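Local coordinates for ABC transporter periplasmic peptide-binding protein (Pseudoalteromonas, PDB 4QFL) that binds dipeptides in the periplasm, here Ala-Phe, and probably delivers them to an ABC transporter for uptake, at residues Q29-C34 with E240-D245; P212-E217 with R225-A230. All blocks are in the same frame, centred on the assembly; numbering follows the deposited sequence.

Contact 1 (Q29-C34 with E240-D245); sequences QGLVYC and EQLVYD
Gln29 O takes a 3.2 Å hydrogen bond from Glu240 N at the start of a parallel beta ladder that joins the N-terminal end of the model to a strand some two hundred residues later in this family 5 solute-binding protein. Gln29 OE1 receives Gly30 N from above the amide plane. Gly30 CA lies 3.1 Å from Gln241 O, and a CB on Gly30 would crowd Gln241 CB. Leu31 N donates to that same Gln241 O over 2.9 Å, while Leu31 O receives Val243 N almost straight on. Its side chain lies alongside Leu242, the two CD2 methyls 3.5 Å apart. Val32 faces the other side with Val243, its backbone bonded to Asp263 and to Val264, the first residue of strand 264-266. Tyr33 N reaches Val243 O at 2.8 Å, and Tyr33 O receives Asp245 N at 2.7 Å. Tyr33 carries CG opposite its backbone N (chi1 -177°), whereas Tyr244 keeps CG beside its own (chi1 -66°), torsions that bring the rings together on one face of the sheet. They meet obliquely, planes at 55°, with Tyr244 CE2 over the rim of one Tyr33 face. With an alanine in place of Tyr33, Tyr244 would probably lose the ring against its CD2 and CE2, leaving a gap toward Val264. Cys34 SG, disulfide-bonded to Cys262, lies 4.4 Å from CB of Asp245, whose OD2 pairs with Lys256 NZ.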
loop_
_atom_site.group_PDB
_atom_site.type_symbol
_atom_site.label_atom_id
_atom_site.label_comp_id
_atom_site.label_asym_id
_atom_site.label_seq_id
_atom_site.Cartn_x
_atom_site.Cartn_y
_atom_site.Cartn_z
ATOM N N GLN A 29 26.469 -8.238 -14.107
ATOM C CA GLN A 29 25.936 -6.894 -14.328
ATOM C C GLN A 29 24.935 -6.473 -13.245
ATOM O O GLN A 29 24.477 -7.290 -12.432
ATOM C CB GLN A 29 25.301 -6.759 -15.725
ATOM C CG GLN A 29 26.140 -5.965 -16.738
ATOM C CD GLN A 29 26.450 -4.554 -16.261
ATOM O OE1 GLN A 29 25.587 -3.875 -15.704
ATOM N NE2 GLN A 29 27.689 -4.110 -16.471
ATOM N N GLY A 30 24.609 -5.185 -13.248
ATOM C CA GLY A 30 23.716 -4.631 -12.258
ATOM C C GLY A 30 22.450 -4.108 -12.886
ATOM O O GLY A 30 22.310 -4.088 -14.099
ATOM N N LEU A 31 21.519 -3.700 -12.040
ATOM C CA LEU A 31 20.290 -3.088 -12.486
ATOM C C LEU A 31 20.151 -1.794 -11.718
ATOM O O LEU A 31 20.460 -1.747 -10.541
ATOM C CB LEU A 31 19.102 -4.012 -12.217
ATOM C CG LEU A 31 17.729 -3.553 -12.719
ATOM C CD1 LEU A 31 16.787 -4.721 -12.829
ATOM C CD2 LEU A 31 17.128 -2.490 -11.810
ATOM N N VAL A 32 19.729 -0.739 -12.408
ATOM C CA VAL A 32 19.426 0.547 -11.785
ATOM C C VAL A 32 17.936 0.893 -11.940
ATOM O O VAL A 32 17.418 1.016 -13.048
ATOM C CB VAL A 32 20.284 1.679 -12.361
ATOM C CG1 VAL A 32 19.930 2.995 -11.691
ATOM C CG2 VAL A 32 21.760 1.362 -12.175
ATOM N N TYR A 33 17.268 1.027 -10.800
ATOM C CA TYR A 33 15.835 1.247 -10.709
ATOM C C TYR A 33 15.607 2.696 -10.288
ATOM O O TYR A 33 16.116 3.138 -9.256
ATOM C CB TYR A 33 15.272 0.286 -9.658
ATOM C CG TYR A 33 13.773 0.306 -9.443
ATOM C CD1 TYR A 33 13.162 1.322 -8.704
ATOM C CD2 TYR A 33 12.967 -0.714 -9.941
ATOM C CE1 TYR A 33 11.789 1.331 -8.487
ATOM C CE2 TYR A 33 11.598 -0.713 -9.730
ATOM C CZ TYR A 33 11.014 0.306 -9.000
ATOM O OH TYR A 33 9.651 0.310 -8.785
ATOM N N CYS A 34 14.857 3.441 -11.096
ATOM C CA CYS A 34 14.510 4.833 -10.780
ATOM C C CYS A 34 13.279 4.872 -9.905
ATOM O O CYS A 34 12.171 4.625 -10.385
ATOM C CB CYS A 34 14.222 5.645 -12.043
ATOM S SG CYS A 34 15.586 6.715 -12.602
ATOM N N GLU A 240 23.769 -9.244 -9.949
ATOM C CA GLU A 240 24.859 -9.087 -8.987
ATOM C C GLU A 240 24.620 -7.876 -8.090
ATOM O O GLU A 240 24.878 -7.898 -6.878
ATOM C CB GLU A 240 26.194 -8.903 -9.717
ATOM C CG GLU A 240 26.679 -10.126 -10.470
ATOM C CD GLU A 240 27.144 -11.228 -9.546
ATOM O OE1 GLU A 240 27.658 -10.909 -8.446
ATOM O OE2 GLU A 240 26.992 -12.414 -9.921
ATOM N N GLN A 241 24.143 -6.811 -8.720
ATOM C CA GLN A 241 23.952 -5.544 -8.054
ATOM C C GLN A 241 22.608 -4.947 -8.424
ATOM O O GLN A 241 22.153 -5.063 -9.560
ATOM C CB GLN A 241 25.046 -4.563 -8.452
ATOM C CG GLN A 241 26.338 -4.714 -7.699
ATOM C CD GLN A 241 27.232 -3.497 -7.889
ATOM O OE1 GLN A 241 26.837 -2.522 -8.541
ATOM N NE2 GLN A 241 28.440 -3.544 -7.323
ATOM N N LEU A 242 21.989 -4.305 -7.445
ATOM C CA LEU A 242 20.740 -3.595 -7.624
ATOM C C LEU A 242 20.894 -2.247 -6.951
ATOM O O LEU A 242 21.098 -2.180 -5.737
ATOM C CB LEU A 242 19.613 -4.344 -6.923
ATOM C CG LEU A 242 18.446 -4.863 -7.751
ATOM C CD1 LEU A 242 17.392 -5.428 -6.795
ATOM C CD2 LEU A 242 17.873 -3.748 -8.618
ATOM N N VAL A 243 20.811 -1.172 -7.727
ATOM C CA VAL A 243 20.809 0.159 -7.154
ATOM C C VAL A 243 19.464 0.817 -7.441
ATOM O O VAL A 243 18.931 0.699 -8.542
ATOM C CB VAL A 243 21.946 1.037 -7.729
ATOM C CG1 VAL A 243 22.095 2.313 -6.911
ATOM C CG2 VAL A 243 23.260 0.268 -7.755
ATOM N N TYR A 244 18.911 1.479 -6.428
ATOM C CA TYR A 244 17.758 2.358 -6.597
ATOM C C TYR A 244 18.221 3.815 -6.618
ATOM O O TYR A 244 18.908 4.282 -5.705
ATOM C CB TYR A 244 16.741 2.159 -5.474
ATOM C CG TYR A 244 16.080 0.814 -5.474
ATOM C CD1 TYR A 244 16.707 -0.285 -4.907
ATOM C CD2 TYR A 244 14.838 0.635 -6.049
ATOM C CE1 TYR A 244 16.112 -1.523 -4.909
ATOM C CE2 TYR A 244 14.232 -0.608 -6.063
ATOM C CZ TYR A 244 14.874 -1.680 -5.482
ATOM O OH TYR A 244 14.281 -2.914 -5.478
ATOM N N ASP A 245 17.838 4.520 -7.675
ATOM C CA ASP A 245 18.176 5.920 -7.843
ATOM C C ASP A 245 16.963 6.721 -7.409
ATOM O O ASP A 245 15.951 6.734 -8.094
ATOM C CB ASP A 245 18.500 6.186 -9.315
ATOM C CG ASP A 245 18.854 7.630 -9.594
ATOM O OD1 ASP A 245 18.519 8.493 -8.769
ATOM O OD2 ASP A 245 19.461 7.903 -10.653
#

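Contact 2 (P212-E217 with R225-A230)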
loop_
_atom_site.group_PDB
_atom_site.type_symbol
_atom_site.label_atom_id
_atom_site.label_comp_id
_atom_site.label_asym_id
_atom_site.label_seq_id
_atom_site.Cartn_x
_atom_site.Cartn_y
_atom_site.Cartn_z
ATOM N N PRO A 212 16.340 -12.352 -1.526
ATOM C CA PRO A 212 17.283 -12.518 -2.648
ATOM C C PRO A 212 18.420 -11.496 -2.702
ATOM O O PRO A 212 19.420 -11.762 -3.360
ATOM C CB PRO A 212 16.389 -12.374 -3.887
ATOM C CG PRO A 212 15.209 -11.605 -3.423
ATOM C CD PRO A 212 14.980 -12.047 -1.996
ATOM N N TYR A 213 18.264 -10.349 -2.046
ATOM C CA TYR A 213 19.315 -9.338 -2.027
ATOM C C TYR A 213 19.610 -8.891 -0.612
ATOM O O TYR A 213 18.776 -9.018 0.276
ATOM C CB TYR A 213 18.940 -8.143 -2.899
ATOM C CG TYR A 213 18.537 -8.546 -4.294
ATOM C CD1 TYR A 213 19.493 -8.723 -5.296
ATOM C CD2 TYR A 213 17.201 -8.762 -4.611
ATOM C CE1 TYR A 213 19.128 -9.097 -6.586
ATOM C CE2 TYR A 213 16.825 -9.140 -5.896
ATOM C CZ TYR A 213 17.796 -9.307 -6.878
ATOM O OH TYR A 213 17.425 -9.677 -8.155
ATOM N N ILE A 214 20.810 -8.362 -0.414
ATOM C CA ILE A 214 21.302 -8.003 0.903
ATOM C C ILE A 214 21.597 -6.525 0.928
ATOM O O ILE A 214 22.008 -5.954 -0.079
ATOM C CB ILE A 214 22.601 -8.763 1.228
ATOM C CG1 ILE A 214 22.385 -10.263 1.045
ATOM C CG2 ILE A 214 23.082 -8.445 2.633
ATOM C CD1 ILE A 214 23.614 -11.086 1.326
ATOM N N TYR A 215 21.390 -5.901 2.076
ATOM C CA TYR A 215 21.681 -4.478 2.241
ATOM C C TYR A 215 23.181 -4.180 2.153
ATOM O O TYR A 215 23.995 -4.825 2.826
ATOM C CB TYR A 215 21.127 -3.988 3.578
ATOM C CG TYR A 215 21.479 -2.564 3.923
ATOM C CD1 TYR A 215 22.710 -2.253 4.492
ATOM C CD2 TYR A 215 20.574 -1.532 3.706
ATOM C CE1 TYR A 215 23.034 -0.954 4.823
ATOM C CE2 TYR A 215 20.890 -0.226 4.034
ATOM C CZ TYR A 215 22.123 0.052 4.596
ATOM O OH TYR A 215 22.450 1.342 4.928
ATOM N N LYS A 216 23.536 -3.203 1.320
ATOM C CA LYS A 216 24.920 -2.730 1.218
ATOM C C LYS A 216 25.065 -1.270 1.672
ATOM O O LYS A 216 25.868 -0.965 2.554
ATOM C CB LYS A 216 25.440 -2.904 -0.212
ATOM C CG LYS A 216 26.866 -2.447 -0.427
ATOM C CD LYS A 216 27.851 -3.300 0.353
ATOM C CE LYS A 216 29.266 -2.708 0.311
ATOM N NZ LYS A 216 29.832 -2.650 -1.071
ATOM N N GLU A 217 24.261 -0.377 1.099
ATOM C CA GLU A 217 24.493 1.052 1.245
ATOM C C GLU A 217 23.225 1.885 1.055
ATOM O O GLU A 217 22.321 1.506 0.320
ATOM C CB GLU A 217 25.543 1.468 0.212
ATOM C CG GLU A 217 26.049 2.891 0.309
ATOM C CD GLU A 217 26.977 3.235 -0.842
ATOM O OE1 GLU A 217 27.568 2.300 -1.424
ATOM O OE2 GLU A 217 27.108 4.432 -1.175
ATOM N N ARG A 225 21.731 0.752 -2.370
ATOM C CA ARG A 225 22.485 -0.277 -3.040
ATOM C C ARG A 225 22.301 -1.602 -2.299
ATOM O O ARG A 225 22.475 -1.675 -1.079
ATOM C CB ARG A 225 23.958 0.132 -3.084
ATOM C CG ARG A 225 24.832 -0.769 -3.900
ATOM C CD ARG A 225 26.292 -0.412 -3.694
ATOM N NE ARG A 225 26.559 1.010 -3.899
ATOM C CZ ARG A 225 26.662 1.582 -5.093
ATOM N NH1 ARG A 225 26.495 0.861 -6.191
ATOM N NH2 ARG A 225 26.918 2.878 -5.194
ATOM N N PHE A 226 21.905 -2.629 -3.051
ATOM C CA PHE A 226 21.809 -3.997 -2.560
ATOM C C PHE A 226 22.714 -4.888 -3.405
ATOM O O PHE A 226 23.047 -4.554 -4.554
ATOM C CB PHE A 226 20.391 -4.554 -2.722
ATOM C CG PHE A 226 19.337 -3.858 -1.897
ATOM C CD1 PHE A 226 19.654 -3.194 -0.722
ATOM C CD2 PHE A 226 18.008 -3.894 -2.304
ATOM C CE1 PHE A 226 18.672 -2.570 0.026
ATOM C CE2 PHE A 226 17.016 -3.266 -1.556
ATOM C CZ PHE A 226 17.355 -2.603 -0.387
ATOM N N TYR A 227 23.107 -6.030 -2.853
ATOM C CA TYR A 227 23.814 -7.022 -3.647
ATOM C C TYR A 227 23.205 -8.408 -3.507
ATOM O O TYR A 227 22.497 -8.707 -2.542
ATOM C CB TYR A 227 25.311 -7.035 -3.332
ATOM C CG TYR A 227 25.663 -7.499 -1.943
ATOM C CD1 TYR A 227 25.526 -6.653 -0.852
ATOM C CD2 TYR A 227 26.148 -8.778 -1.725
ATOM C CE1 TYR A 227 25.856 -7.071 0.420
ATOM C CE2 TYR A 227 26.483 -9.205 -0.462
ATOM C CZ TYR A 227 26.338 -8.349 0.608
ATOM O OH TYR A 227 26.676 -8.775 1.869
ATOM N N LYS A 228 23.483 -9.250 -4.488
ATOM C CA LYS A 228 22.894 -10.575 -4.556
ATOM C C LYS A 228 23.193 -11.415 -3.305
ATOM O O LYS A 228 24.311 -11.415 -2.777
ATOM C CB LYS A 228 23.368 -11.278 -5.834
ATOM C CG LYS A 228 23.891 -12.671 -5.640
ATOM C CD LYS A 228 24.096 -13.371 -6.975
ATOM C CE LYS A 228 24.250 -14.870 -6.776
ATOM N NZ LYS A 228 24.142 -15.636 -8.046
ATOM N N ASN A 229 22.169 -12.102 -2.810
ATOM C CA ASN A 229 22.343 -13.084 -1.742
ATOM C C ASN A 229 22.709 -14.442 -2.323
ATOM O O ASN A 229 21.842 -15.153 -2.840
ATOM C CB ASN A 229 21.074 -13.204 -0.898
ATOM C CG ASN A 229 21.147 -14.342 0.105
ATOM O OD1 ASN A 229 22.205 -14.942 0.312
ATOM N ND2 ASN A 229 20.025 -14.642 0.734
ATOM N N ALA A 230 23.990 -14.799 -2.235
ATOM C CA ALA A 230 24.494 -16.045 -2.823
ATOM C C ALA A 230 23.883 -17.296 -2.190
ATOM O O ALA A 230 23.903 -18.372 -2.782
ATOM C CB ALA A 230 26.016 -16.092 -2.737
#
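Glu217 and Arg225 both set CG opposite the backbone N (chi1 -173° in each), which lays the two side chains alongside each other across an antiparallel beta hairpin of the family 5 solute-binding fold. Arg225 then bends at chi3 (-52°) and brings NE to Glu217 OE1 at 3.0 Å, a salt bridge near the guanidinium plane but from above the carboxylate plane. The backbone here forms a classic beta bulge: Lys216 N and Glu217 N both donate to Arg225 O, at 3.0 Å and 3.1 Å, and Arg225 N returns a nearly straight bond to Glu217 O. Lys216 CG lies against Arg225 CD. On the face of the salt bridge, Ile214 CB rests over the Tyr227 ring, 4.0 Å from the centroid, a CH-pi contact of one of two Tyr227 conformers and less certain than the paired backbone bonds, Ile214 N to Tyr227 O and Tyr227 N to Ile214 O. On the opposite face Phe226 CE1 approaches CD2 of Tyr215, whose ring meets Phe42 edge-to-face; Phe226 CB also touches Tyr213 CB. At the open end Asn229 N donates to Pro212 O at 2.8 Å, from above the carbonyl plane.

In the fold
Contact 1 and contact 2 have centres 10 Å apart and lie in neighbouring strands, in the order 30-35, 241-246, 223-228, 213-219, with 264-266 beyond 30-35. The middle two join them: Phe226 N probably hydrogen-bonds to Leu242 O (2.8 Å) and Lys228 N to Glu240 O (3.1 Å), with Val243 CG2 lying 3.6 Å from Arg225 NH1. Along the chain, the hairpin of contact 2 is nested inside the loop that contact 1 closes. Neither contact contributes a pocket residue; the Tyr33 side chain is about 11 Å from the bound phenylalanine and about 12 Å from the alanine. Side chains of both contacts pack on Gln59 of helix 50-60, which begins at the pocket residue Gly50.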